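Local coordinates for hypothetical multiheme protein (Ignicoccus hospitalis KIN4/I, PDB 4QO5), which is a membrane-associated octaheme cytochrome c of unestablished function that binds eight c-type hemes and probably carries electrons, at residues W38-W52 with P64-G78. Numbering follows the deposited sequence.
Sequences WLKSKMAHVTPAEAW and PLDEIPANLRNVVVG. With HEC (heme c), chain D.
Met43 and Val77 meet where residues 38-52 and 64-78 run together beside a heme c. Followed outward, Met43 CB packs on Val77 CB at 3.8 Å. Its CG passes over the porphyrin near HEC ND. Met43 SD binds the heme iron at 2.4 Å. Met43 CE, turned back by the bend at chi3 (-73°), lies over the ring near HEC NA. Methionine suits this place because a flexible, uncharged chain ends in a soft thioether ligand; His114 supplies the other axial ligand. Val77, with CG1 anti to its backbone N (chi1 -170°), lays both methyls against the porphyrin, CG2 3.4 Å from HEC CHD.

The backbone of Val77 is gripped at both ends. Val77 N donates to Met43 O, while Val77 O accepts from Trp38 NE1 at 2.9 Å, a nearly straight bond (166°) in the indole plane. Ala44 CB lies over one face of that indole, a single methyl small enough to pack closely. An alanine in place of Trp38 would probably leave Val77 O without this donor and open a gap beside Gly78 and Ala44. Val76 packs its branched end around Ala44 O, CG1 and CG2 both 3.4 Å from it.

Further along, Ala49 N donates to Arg73 O at 2.9 Å. Pro48, which has no N-H to offer, turns its CD toward the carbonyl oxygens of Leu72 and Val75, 3.3 Å from each. Thr47 and Glu50 form a capping box that starts helix 48-51. At the far end Leu65 CB makes a CH-pi contact over the Trp52 pyrrole, whose NE1 bonds to Thr63 O.

Because Met43 O and the iron-binding SD belong to one residue, the bond to Val77 N ties the axial ligand to residues 64-78, which is likely to limit its movement.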
ATOM      1  N   TRP A  38     -29.275   5.717  -0.501  1.00 18.62           N
ATOM      2  CA  TRP A  38     -30.375   5.185   0.308  1.00 18.05           C
ATOM      3  C   TRP A  38     -31.190   4.129  -0.443  1.00 21.11           C
ATOM      4  O   TRP A  38     -31.576   3.107   0.135  1.00 21.13           O
ATOM      5  CB  TRP A  38     -31.290   6.333   0.755  1.00 18.26           C
ATOM      6  CG  TRP A  38     -32.533   5.852   1.467  1.00 20.03           C
ATOM      7  CD1 TRP A  38     -32.620   5.417   2.765  1.00 21.62           C
ATOM      8  CD2 TRP A  38     -33.858   5.733   0.915  1.00 20.96           C
ATOM      9  NE1 TRP A  38     -33.915   5.045   3.053  1.00 22.74           N
ATOM     10  CE2 TRP A  38     -34.692   5.223   1.938  1.00 22.23           C
ATOM     11  CE3 TRP A  38     -34.416   5.999  -0.341  1.00 24.31           C
ATOM     12  CZ2 TRP A  38     -36.055   4.978   1.744  1.00 23.35           C
ATOM     13  CZ3 TRP A  38     -35.771   5.759  -0.530  1.00 26.36           C
ATOM     14  CH2 TRP A  38     -36.574   5.255   0.507  1.00 21.35           C
ATOM     15  N   LEU A  39     -31.438   4.365  -1.729  1.00 22.04           N
ATOM     16  CA  LEU A  39     -32.157   3.394  -2.566  1.00 21.58           C
ATOM     17  C   LEU A  39     -31.461   2.020  -2.615  1.00 21.06           C
ATOM     18  O   LEU A  39     -32.104   1.000  -2.903  1.00 22.62           O
ATOM     19  CB  LEU A  39     -32.320   3.940  -3.998  1.00 24.84           C
ATOM     20  CG  LEU A  39     -33.397   5.007  -4.200  1.00 22.22           C
ATOM     21  CD1 LEU A  39     -33.250   5.641  -5.586  1.00 22.31           C
ATOM     22  CD2 LEU A  39     -34.778   4.395  -4.053  1.00 24.83           C
ATOM     23  N   LYS A  40     -30.157   1.992  -2.340  1.00 19.49           N
ATOM     24  CA  LYS A  40     -29.402   0.731  -2.404  1.00 22.79           C
ATOM     25  C   LYS A  40     -29.460  -0.025  -1.090  1.00 21.76           C
ATOM     26  O   LYS A  40     -29.035  -1.185  -1.009  1.00 24.14           O
ATOM     27  CB  LYS A  40     -27.932   0.971  -2.768  1.00 25.23           C
ATOM     28  CG  LYS A  40     -27.705   1.590  -4.138  1.00 34.47           C
ATOM     29  CD  LYS A  40     -26.224   1.543  -4.501  1.00 44.82           C
ATOM     30  CE  LYS A  40     -25.795   2.745  -5.340  1.00 52.97           C
ATOM     31  NZ  LYS A  40     -26.395   2.777  -6.706  1.00 50.91           N
ATOM     32  N   SER A  41     -29.959   0.629  -0.048  1.00 20.56           N
ATOM     33  CA  SER A  41     -30.026  -0.011   1.274  1.00 21.78           C
ATOM     34  C   SER A  41     -31.163  -1.012   1.401  1.00 22.84           C
ATOM     35  O   SER A  41     -32.258  -0.825   0.865  1.00 23.26           O
ATOM     36  CB  SER A  41     -30.150   1.018   2.405  1.00 26.09           C
ATOM     37  OG  SER A  41     -31.424   1.620   2.415  1.00 27.75           O
ATOM     38  N   LYS A  42     -30.897  -2.090   2.136  1.00 20.15           N
ATOM     39  CA  LYS A  42     -31.954  -3.035   2.456  1.00 21.01           C
ATOM     40  C   LYS A  42     -33.086  -2.328   3.199  1.00 21.35           C
ATOM     41  O   LYS A  42     -34.253  -2.653   3.026  1.00 20.13           O
ATOM     42  CB  LYS A  42     -31.384  -4.174   3.296  1.00 22.30           C
ATOM     43  CG  LYS A  42     -32.304  -5.363   3.473  1.00 29.27           C
ATOM     44  CD  LYS A  42     -31.484  -6.530   4.052  1.00 32.83           C
ATOM     45  CE  LYS A  42     -32.181  -7.860   3.892  1.00 33.99           C
ATOM     46  NZ  LYS A  42     -31.408  -8.954   4.566  1.00 34.48           N
ATOM     47  N   MET A  43     -32.732  -1.333   4.003  1.00 17.63           N
ATOM     48  CA  MET A  43     -33.729  -0.598   4.785  1.00 21.82           C
ATOM     49  C   MET A  43     -34.771   0.179   3.973  1.00 22.03           C
ATOM     50  O   MET A  43     -35.859   0.459   4.465  1.00 22.03           O
ATOM     51  CB  MET A  43     -33.026   0.334   5.766  1.00 22.12           C
ATOM     52  CG  MET A  43     -32.678  -0.403   7.037  1.00 20.20           C
ATOM     53  SD  MET A  43     -31.879   0.588   8.300  1.00 20.00           S
ATOM     54  CE  MET A  43     -30.253   0.811   7.605  1.00 18.48           C
ATOM     55  N   ALA A  44     -34.441   0.517   2.728  1.00 20.40           N
ATOM     56  CA  ALA A  44     -35.379   1.238   1.872  1.00 20.13           C
ATOM     57  C   ALA A  44     -36.458   0.310   1.302  1.00 21.28           C
ATOM     58  O   ALA A  44     -37.413   0.772   0.673  1.00 22.23           O
ATOM     59  CB  ALA A  44     -34.621   1.929   0.722  1.00 19.37           C
ATOM     60  N   HIS A  45     -36.300  -0.995   1.518  1.00 18.55           N
ATOM     61  CA  HIS A  45     -37.170  -1.985   0.864  1.00 17.24           C
ATOM     62  C   HIS A  45     -37.840  -2.975   1.818  1.00 22.12           C
ATOM     63  O   HIS A  45     -38.601  -3.839   1.388  1.00 25.60           O
ATOM     64  CB  HIS A  45     -36.356  -2.753  -0.176  1.00 19.71           C
ATOM     65  CG  HIS A  45     -35.691  -1.851  -1.160  1.00 23.65           C
ATOM     66  ND1 HIS A  45     -36.334  -1.383  -2.284  1.00 29.98           N
ATOM     67  CD2 HIS A  45     -34.466  -1.272  -1.154  1.00 24.79           C
ATOM     68  CE1 HIS A  45     -35.527  -0.573  -2.946  1.00 27.62           C
ATOM     69  NE2 HIS A  45     -34.388  -0.487  -2.281  1.00 27.42           N
ATOM     70  N   VAL A  46     -37.560  -2.846   3.105  1.00 19.56           N
ATOM     71  CA  VAL A  46     -38.101  -3.776   4.094  1.00 20.90           C
ATOM     72  C   VAL A  46     -38.681  -2.991   5.273  1.00 21.47           C
ATOM     73  O   VAL A  46     -38.038  -2.075   5.785  1.00 22.22           O
ATOM     74  CB  VAL A  46     -37.015  -4.718   4.638  1.00 18.87           C
ATOM     75  CG1 VAL A  46     -37.620  -5.742   5.635  1.00 18.17           C
ATOM     76  CG2 VAL A  46     -36.279  -5.447   3.489  1.00 21.48           C
ATOM     77  N   THR A  47     -39.883  -3.350   5.708  1.00 20.43           N
ATOM     78  CA  THR A  47     -40.458  -2.734   6.911  1.00 23.63           C
ATOM     79  C   THR A  47     -40.081  -3.578   8.141  1.00 21.20           C
ATOM     80  O   THR A  47     -39.757  -4.762   8.007  1.00 19.48           O
ATOM     81  CB  THR A  47     -41.988  -2.657   6.836  1.00 24.38           C
ATOM     82  OG1 THR A  47     -42.543  -3.965   7.037  1.00 22.67           O
ATOM     83  CG2 THR A  47     -42.452  -2.103   5.512  1.00 23.63           C
ATOM     84  N   PRO A  48     -40.078  -2.963   9.336  1.00 22.46           N
ATOM     85  CA  PRO A  48     -39.815  -3.728  10.562  1.00 21.33           C
ATOM     86  C   PRO A  48     -40.771  -4.901  10.741  1.00 25.28           C
ATOM     87  O   PRO A  48     -40.340  -5.983  11.156  1.00 24.01           O
ATOM     88  CB  PRO A  48     -40.014  -2.680  11.661  1.00 22.71           C
ATOM     89  CG  PRO A  48     -39.541  -1.403  10.992  1.00 22.87           C
ATOM     90  CD  PRO A  48     -40.102  -1.508   9.596  1.00 24.60           C
ATOM     91  N   ALA A  49     -42.044  -4.710  10.405  1.00 19.27           N
ATOM     92  CA  ALA A  49     -43.008  -5.806  10.501  1.00 21.90           C
ATOM     93  C   ALA A  49     -42.676  -6.965   9.545  1.00 21.06           C
ATOM     94  O   ALA A  49     -42.862  -8.133   9.892  1.00 23.32           O
ATOM     95  CB  ALA A  49     -44.421  -5.296  10.263  1.00 28.27           C
ATOM     96  N   GLU A  50     -42.189  -6.636   8.349  1.00 20.54           N
ATOM     97  CA  GLU A  50     -41.737  -7.656   7.398  1.00 21.41           C
ATOM     98  C   GLU A  50     -40.483  -8.377   7.874  1.00 24.15           C
ATOM     99  O   GLU A  50     -40.367  -9.597   7.725  1.00 27.04           O
ATOM    100  CB  GLU A  50     -41.494  -7.033   6.012  1.00 25.19           C
ATOM    101  CG  GLU A  50     -42.803  -6.655   5.319  1.00 26.00           C
ATOM    102  CD  GLU A  50     -42.629  -5.740   4.110  1.00 30.49           C
ATOM    103  OE1 GLU A  50     -43.651  -5.515   3.425  1.00 30.52           O
ATOM    104  OE2 GLU A  50     -41.498  -5.247   3.853  1.00 26.59           O
ATOM    105  N   ALA A  51     -39.533  -7.628   8.431  1.00 23.12           N
ATOM    106  CA  ALA A  51     -38.304  -8.245   8.925  1.00 23.31           C
ATOM    107  C   ALA A  51     -38.615  -9.222  10.053  1.00 23.71           C
ATOM    108  O   ALA A  51     -38.013 -10.293  10.141  1.00 24.79           O
ATOM    109  CB  ALA A  51     -37.328  -7.200   9.388  1.00 20.39           C
ATOM    110  N   TRP A  52     -39.564  -8.860  10.910  1.00 21.95           N
ATOM    111  CA  TRP A  52     -39.942  -9.755  12.006  1.00 23.57           C
ATOM    112  C   TRP A  52     -40.615 -11.068  11.572  1.00 27.03           C
ATOM    113  O   TRP A  52     -40.719 -12.002  12.368  1.00 27.25           O
ATOM    114  CB  TRP A  52     -40.755  -9.027  13.097  1.00 25.06           C
ATOM    115  CG  TRP A  52     -39.836  -8.457  14.138  1.00 23.17           C
ATOM    116  CD1 TRP A  52     -39.458  -7.154  14.282  1.00 24.40           C
ATOM    117  CD2 TRP A  52     -39.130  -9.196  15.139  1.00 22.53           C
ATOM    118  NE1 TRP A  52     -38.574  -7.033  15.326  1.00 23.40           N
ATOM    119  CE2 TRP A  52     -38.351  -8.276  15.863  1.00 23.25           C
ATOM    120  CE3 TRP A  52     -39.079 -10.550  15.489  1.00 23.49           C
ATOM    121  CZ2 TRP A  52     -37.536  -8.663  16.922  1.00 22.56           C
ATOM    122  CZ3 TRP A  52     -38.267 -10.936  16.542  1.00 29.96           C
ATOM    123  CH2 TRP A  52     -37.508  -9.995  17.248  1.00 24.94           C
ATOM    124  N   PRO A  64     -37.963  -5.936  19.684  1.00 25.62           N
ATOM    125  CA  PRO A  64     -39.236  -6.636  19.469  1.00 23.18           C
ATOM    126  C   PRO A  64     -40.259  -5.752  18.769  1.00 26.18           C
ATOM    127  O   PRO A  64     -40.303  -4.558  19.047  1.00 26.31           O
ATOM    128  CB  PRO A  64     -39.701  -6.956  20.893  1.00 29.28           C
ATOM    129  CG  PRO A  64     -38.436  -7.056  21.676  1.00 28.88           C
ATOM    130  CD  PRO A  64     -37.512  -6.027  21.085  1.00 27.00           C
ATOM    131  N   LEU A  65     -41.062  -6.331  17.879  1.00 26.40           N
ATOM    132  CA  LEU A  65     -41.968  -5.535  17.065  1.00 27.81           C
ATOM    133  C   LEU A  65     -42.897  -4.688  17.920  1.00 25.79           C
ATOM    134  O   LEU A  65     -43.130  -3.521  17.598  1.00 28.09           O
ATOM    135  CB  LEU A  65     -42.785  -6.403  16.105  1.00 29.48           C
ATOM    136  CG  LEU A  65     -43.634  -5.653  15.070  1.00 27.63           C
ATOM    137  CD1 LEU A  65     -42.809  -4.746  14.139  1.00 24.76           C
ATOM    138  CD2 LEU A  65     -44.429  -6.661  14.253  1.00 33.81           C
ATOM    139  N   ASP A  66     -43.410  -5.258  19.012  1.00 25.45           N
ATOM    140  CA  ASP A  66     -44.343  -4.508  19.850  1.00 28.72           C
ATOM    141  C   ASP A  66     -43.683  -3.381  20.657  1.00 31.28           C
ATOM    142  O   ASP A  66     -44.370  -2.602  21.319  1.00 34.16           O
ATOM    143  CB  ASP A  66     -45.174  -5.440  20.759  1.00 33.04           C
ATOM    144  CG  ASP A  66     -44.323  -6.253  21.728  1.00 43.03           C
ATOM    145  OD1 ASP A  66     -43.093  -6.062  21.776  1.00 46.93           O
ATOM    146  OD2 ASP A  66     -44.899  -7.084  22.466  1.00 53.14           O
ATOM    147  N   GLU A  67     -42.359  -3.297  20.599  1.00 26.00           N
ATOM    148  CA  GLU A  67     -41.627  -2.215  21.252  1.00 26.42           C
ATOM    149  C   GLU A  67     -41.096  -1.189  20.254  1.00 28.21           C
ATOM    150  O   GLU A  67     -40.445  -0.220  20.639  1.00 29.60           O
ATOM    151  CB  GLU A  67     -40.485  -2.776  22.092  1.00 24.50           C
ATOM    152  CG  GLU A  67     -40.989  -3.696  23.215  1.00 34.08           C
ATOM    153  CD  GLU A  67     -39.895  -4.084  24.192  1.00 44.68           C
ATOM    154  OE1 GLU A  67     -39.207  -3.174  24.706  1.00 46.26           O
ATOM    155  OE2 GLU A  67     -39.726  -5.297  24.447  1.00 52.26           O
ATOM    156  N   ILE A  68     -41.339  -1.430  18.970  1.00 23.84           N
ATOM    157  CA  ILE A  68     -41.026  -0.444  17.930  1.00 24.75           C
ATOM    158  C   ILE A  68     -42.274   0.419  17.801  1.00 26.48           C
ATOM    159  O   ILE A  68     -43.378  -0.112  17.754  1.00 28.28           O
ATOM    160  CB  ILE A  68     -40.730  -1.130  16.583  1.00 23.35           C
ATOM    161  CG1 ILE A  68     -39.467  -1.987  16.683  1.00 21.59           C
ATOM    162  CG2 ILE A  68     -40.586  -0.112  15.437  1.00 24.77           C
ATOM    163  CD1 ILE A  68     -39.107  -2.711  15.370  1.00 19.37           C
ATOM    164  N   PRO A  69     -42.106   1.748  17.759  1.00 28.31           N
ATOM    165  CA  PRO A  69     -43.271   2.648  17.661  1.00 29.20           C
ATOM    166  C   PRO A  69     -44.181   2.279  16.478  1.00 29.10           C
ATOM    167  O   PRO A  69     -43.700   2.000  15.374  1.00 28.27           O
ATOM    168  CB  PRO A  69     -42.634   4.020  17.443  1.00 31.88           C
ATOM    169  CG  PRO A  69     -41.268   3.918  18.069  1.00 30.34           C
ATOM    170  CD  PRO A  69     -40.829   2.482  17.847  1.00 28.19           C
ATOM    171  N   ALA A  70     -45.486   2.268  16.724  1.00 31.13           N
ATOM    172  CA  ALA A  70     -46.475   1.823  15.739  1.00 30.46           C
ATOM    173  C   ALA A  70     -46.349   2.500  14.378  1.00 28.68           C
ATOM    174  O   ALA A  70     -46.511   1.852  13.349  1.00 32.06           O
ATOM    175  CB  ALA A  70     -47.890   2.007  16.291  1.00 34.52           C
ATOM    176  N   ASN A  71     -46.055   3.797  14.368  1.00 26.93           N
ATOM    177  CA  ASN A  71     -45.908   4.526  13.111  1.00 28.29           C
ATOM    178  C   ASN A  71     -44.681   4.102  12.283  1.00 29.30           C
ATOM    179  O   ASN A  71     -44.552   4.498  11.127  1.00 30.21           O
ATOM    180  CB  ASN A  71     -45.863   6.036  13.356  1.00 32.97           C
ATOM    181  CG  ASN A  71     -44.560   6.486  13.990  1.00 40.98           C
ATOM    182  OD1 ASN A  71     -44.115   5.927  14.988  1.00 41.41           O
ATOM    183  ND2 ASN A  71     -43.938   7.500  13.405  1.00 55.18           N
ATOM    184  N   LEU A  72     -43.786   3.307  12.871  1.00 26.70           N
ATOM    185  CA  LEU A  72     -42.584   2.859  12.164  1.00 26.04           C
ATOM    186  C   LEU A  72     -42.676   1.413  11.687  1.00 22.16           C
ATOM    187  O   LEU A  72     -41.834   0.966  10.901  1.00 25.07           O
ATOM    188  CB  LEU A  72     -41.336   3.004  13.054  1.00 25.23           C
ATOM    189  CG  LEU A  72     -40.932   4.406  13.526  1.00 29.89           C
ATOM    190  CD1 LEU A  72     -39.770   4.348  14.508  1.00 24.00           C
ATOM    191  CD2 LEU A  72     -40.577   5.291  12.343  1.00 30.40           C
ATOM    192  N   ARG A  73     -43.674   0.678  12.170  1.00 25.24           N
ATOM    193  CA  ARG A  73     -43.731  -0.771  11.921  1.00 27.49           C
ATOM    194  C   ARG A  73     -44.000  -1.159  10.471  1.00 27.67           C
ATOM    195  O   ARG A  73     -43.476  -2.168   9.980  1.00 23.28           O
ATOM    196  CB  ARG A  73     -44.787  -1.425  12.798  1.00 25.69           C
ATOM    197  CG  ARG A  73     -44.452  -1.396  14.269  1.00 29.32           C
ATOM    198  CD  ARG A  73     -45.552  -2.021  15.111  1.00 29.70           C
ATOM    199  NE  ARG A  73     -45.313  -1.707  16.512  1.00 31.39           N
ATOM    200  CZ  ARG A  73     -46.262  -1.532  17.425  1.00 32.68           C
ATOM    201  NH1 ARG A  73     -47.545  -1.636  17.099  1.00 31.36           N
ATOM    202  NH2 ARG A  73     -45.917  -1.237  18.668  1.00 27.25           N
ATOM    203  N   ASN A  74     -44.824  -0.367   9.795  1.00 23.79           N
ATOM    204  CA  ASN A  74     -45.330  -0.758   8.487  1.00 22.87           C
ATOM    205  C   ASN A  74     -44.871   0.135   7.340  1.00 22.63           C
ATOM    206  O   ASN A  74     -45.486   0.152   6.276  1.00 24.42           O
ATOM    207  CB  ASN A  74     -46.857  -0.870   8.522  1.00 22.49           C
ATOM    208  CG  ASN A  74     -47.345  -1.836   9.592  1.00 31.51           C
ATOM    209  OD1 ASN A  74     -48.006  -1.435  10.550  1.00 37.65           O
ATOM    210  ND2 ASN A  74     -47.024  -3.115   9.434  1.00 32.05           N
ATOM    211  N   VAL A  75     -43.787   0.872   7.561  1.00 19.94           N
ATOM    212  CA  VAL A  75     -43.145   1.612   6.474  1.00 19.53           C
ATOM    213  C   VAL A  75     -41.678   1.240   6.396  1.00 21.75           C
ATOM    214  O   VAL A  75     -41.092   0.782   7.391  1.00 21.36           O
ATOM    215  CB  VAL A  75     -43.301   3.150   6.629  1.00 22.57           C
ATOM    216  CG1 VAL A  75     -44.762   3.558   6.486  1.00 26.89           C
ATOM    217  CG2 VAL A  75     -42.738   3.637   7.965  1.00 25.38           C
ATOM    218  N   VAL A  76     -41.085   1.409   5.209  1.00 19.40           N
ATOM    219  CA  VAL A  76     -39.658   1.185   5.058  1.00 17.29           C
ATOM    220  C   VAL A  76     -38.937   2.291   5.814  1.00 17.59           C
ATOM    221  O   VAL A  76     -39.556   3.293   6.197  1.00 20.73           O
ATOM    222  CB  VAL A  76     -39.208   1.123   3.570  1.00 22.19           C
ATOM    223  CG1 VAL A  76     -39.895  -0.044   2.860  1.00 21.49           C
ATOM    224  CG2 VAL A  76     -39.499   2.458   2.840  1.00 22.08           C
ATOM    225  N   VAL A  77     -37.649   2.090   6.074  1.00 18.65           N
ATOM    226  CA  VAL A  77     -36.876   3.023   6.882  1.00 18.78           C
ATOM    227  C   VAL A  77     -36.326   4.123   5.968  1.00 18.07           C
ATOM    228  O   VAL A  77     -35.238   3.980   5.385  1.00 21.28           O
ATOM    229  CB  VAL A  77     -35.720   2.315   7.563  1.00 19.34           C
ATOM    230  CG1 VAL A  77     -35.064   3.213   8.602  1.00 21.96           C
ATOM    231  CG2 VAL A  77     -36.209   1.035   8.192  1.00 22.87           C
ATOM    232  N   GLY A  78     -37.105   5.195   5.850  1.00 20.94           N
ATOM    233  CA  GLY A  78     -36.796   6.317   4.976  1.00 23.06           C
ATOM    234  C   GLY A  78     -36.223   7.500   5.735  1.00 20.41           C
ATOM    235  O   GLY A  78     -35.989   7.420   6.945  1.00 20.75           O
TER
HETATM  236 FE   HEC D 603     -31.565  -0.779  10.251  1.00 18.06          FE
HETATM  237  CHA HEC D 603     -31.410  -3.572   8.281  1.00 22.42           C
HETATM  238  CHB HEC D 603     -28.139  -0.692  10.383  1.00 17.22           C
HETATM  239  CHC HEC D 603     -31.760   2.161  11.848  1.00 19.14           C
HETATM  240  CHD HEC D 603     -34.972  -1.087  10.521  1.00 19.05           C
HETATM  241  NA  HEC D 603     -30.061  -1.901   9.456  1.00 16.38           N
HETATM  242  C1A HEC D 603     -30.214  -3.019   8.664  1.00 19.13           C
HETATM  243  C2A HEC D 603     -28.905  -3.484   8.263  1.00 18.39           C
HETATM  244  C3A HEC D 603     -28.006  -2.679   8.858  1.00 17.01           C
HETATM  245  C4A HEC D 603     -28.716  -1.676   9.617  1.00 17.71           C
HETATM  246  CMA HEC D 603     -26.467  -2.762   8.769  1.00 18.68           C
HETATM  247  CAA HEC D 603     -28.637  -4.729   7.361  1.00 15.21           C
HETATM  248  CBA HEC D 603     -28.355  -4.222   5.941  1.00 16.36           C
HETATM  249  CGA HEC D 603     -27.891  -5.346   5.043  1.00 20.62           C
HETATM  250  O1A HEC D 603     -28.131  -6.547   5.334  1.00 19.83           O
HETATM  251  O2A HEC D 603     -27.270  -5.020   4.002  1.00 18.65           O
HETATM  252  NB  HEC D 603     -30.226   0.381  10.989  1.00 12.97           N
HETATM  253  C1B HEC D 603     -28.855   0.351  10.886  1.00 18.50           C
HETATM  254  C2B HEC D 603     -28.305   1.571  11.376  1.00 18.12           C
HETATM  255  C3B HEC D 603     -29.356   2.358  11.712  1.00 17.59           C
HETATM  256  C4B HEC D 603     -30.551   1.636  11.494  1.00 18.88           C
HETATM  257  CMB HEC D 603     -26.786   1.837  11.389  1.00 21.40           C
HETATM  258  CAB HEC D 603     -29.530   3.795  12.198  1.00 29.17           C
HETATM  259  CBB HEC D 603     -28.476   4.761  11.544  1.00 18.97           C
HETATM  260  NC  HEC D 603     -33.057   0.307  11.096  1.00 17.43           N
HETATM  261  C1C HEC D 603     -32.958   1.534  11.675  1.00 20.65           C
HETATM  262  C2C HEC D 603     -34.235   1.890  12.276  1.00 20.82           C
HETATM  263  C3C HEC D 603     -35.134   1.125  11.608  1.00 25.00           C
HETATM  264  C4C HEC D 603     -34.393   0.025  11.043  1.00 20.95           C
HETATM  265  CMC HEC D 603     -34.456   3.367  12.703  1.00 23.36           C
HETATM  266  CAC HEC D 603     -36.693   1.039  11.623  1.00 39.27           C
HETATM  267  CBC HEC D 603     -37.492   2.339  11.865  1.00 33.28           C
HETATM  268  ND  HEC D 603     -32.948  -2.078   9.541  1.00 14.31           N
HETATM  269  C1D HEC D 603     -34.314  -2.009   9.749  1.00 21.94           C
HETATM  270  C2D HEC D 603     -34.979  -3.048   9.024  1.00 20.29           C
HETATM  271  C3D HEC D 603     -33.885  -3.836   8.333  1.00 21.94           C
HETATM  272  C4D HEC D 603     -32.649  -3.185   8.716  1.00 19.78           C
HETATM  273  CMD HEC D 603     -36.493  -3.339   8.955  1.00 21.59           C
HETATM  274  CAD HEC D 603     -34.121  -5.067   7.436  1.00 19.95           C
HETATM  275  CBD HEC D 603     -33.937  -6.290   8.337  1.00 21.01           C
HETATM  276  CGD HEC D 603     -34.280  -7.577   7.629  1.00 25.23           C
HETATM  277  O1D HEC D 603     -34.210  -8.672   8.278  1.00 28.11           O
HETATM  278  O2D HEC D 603     -34.625  -7.506   6.424  1.00 26.43           O
HETATM  279  O   HOH W   1     -45.288  -3.966   7.184  1.00 31.38           O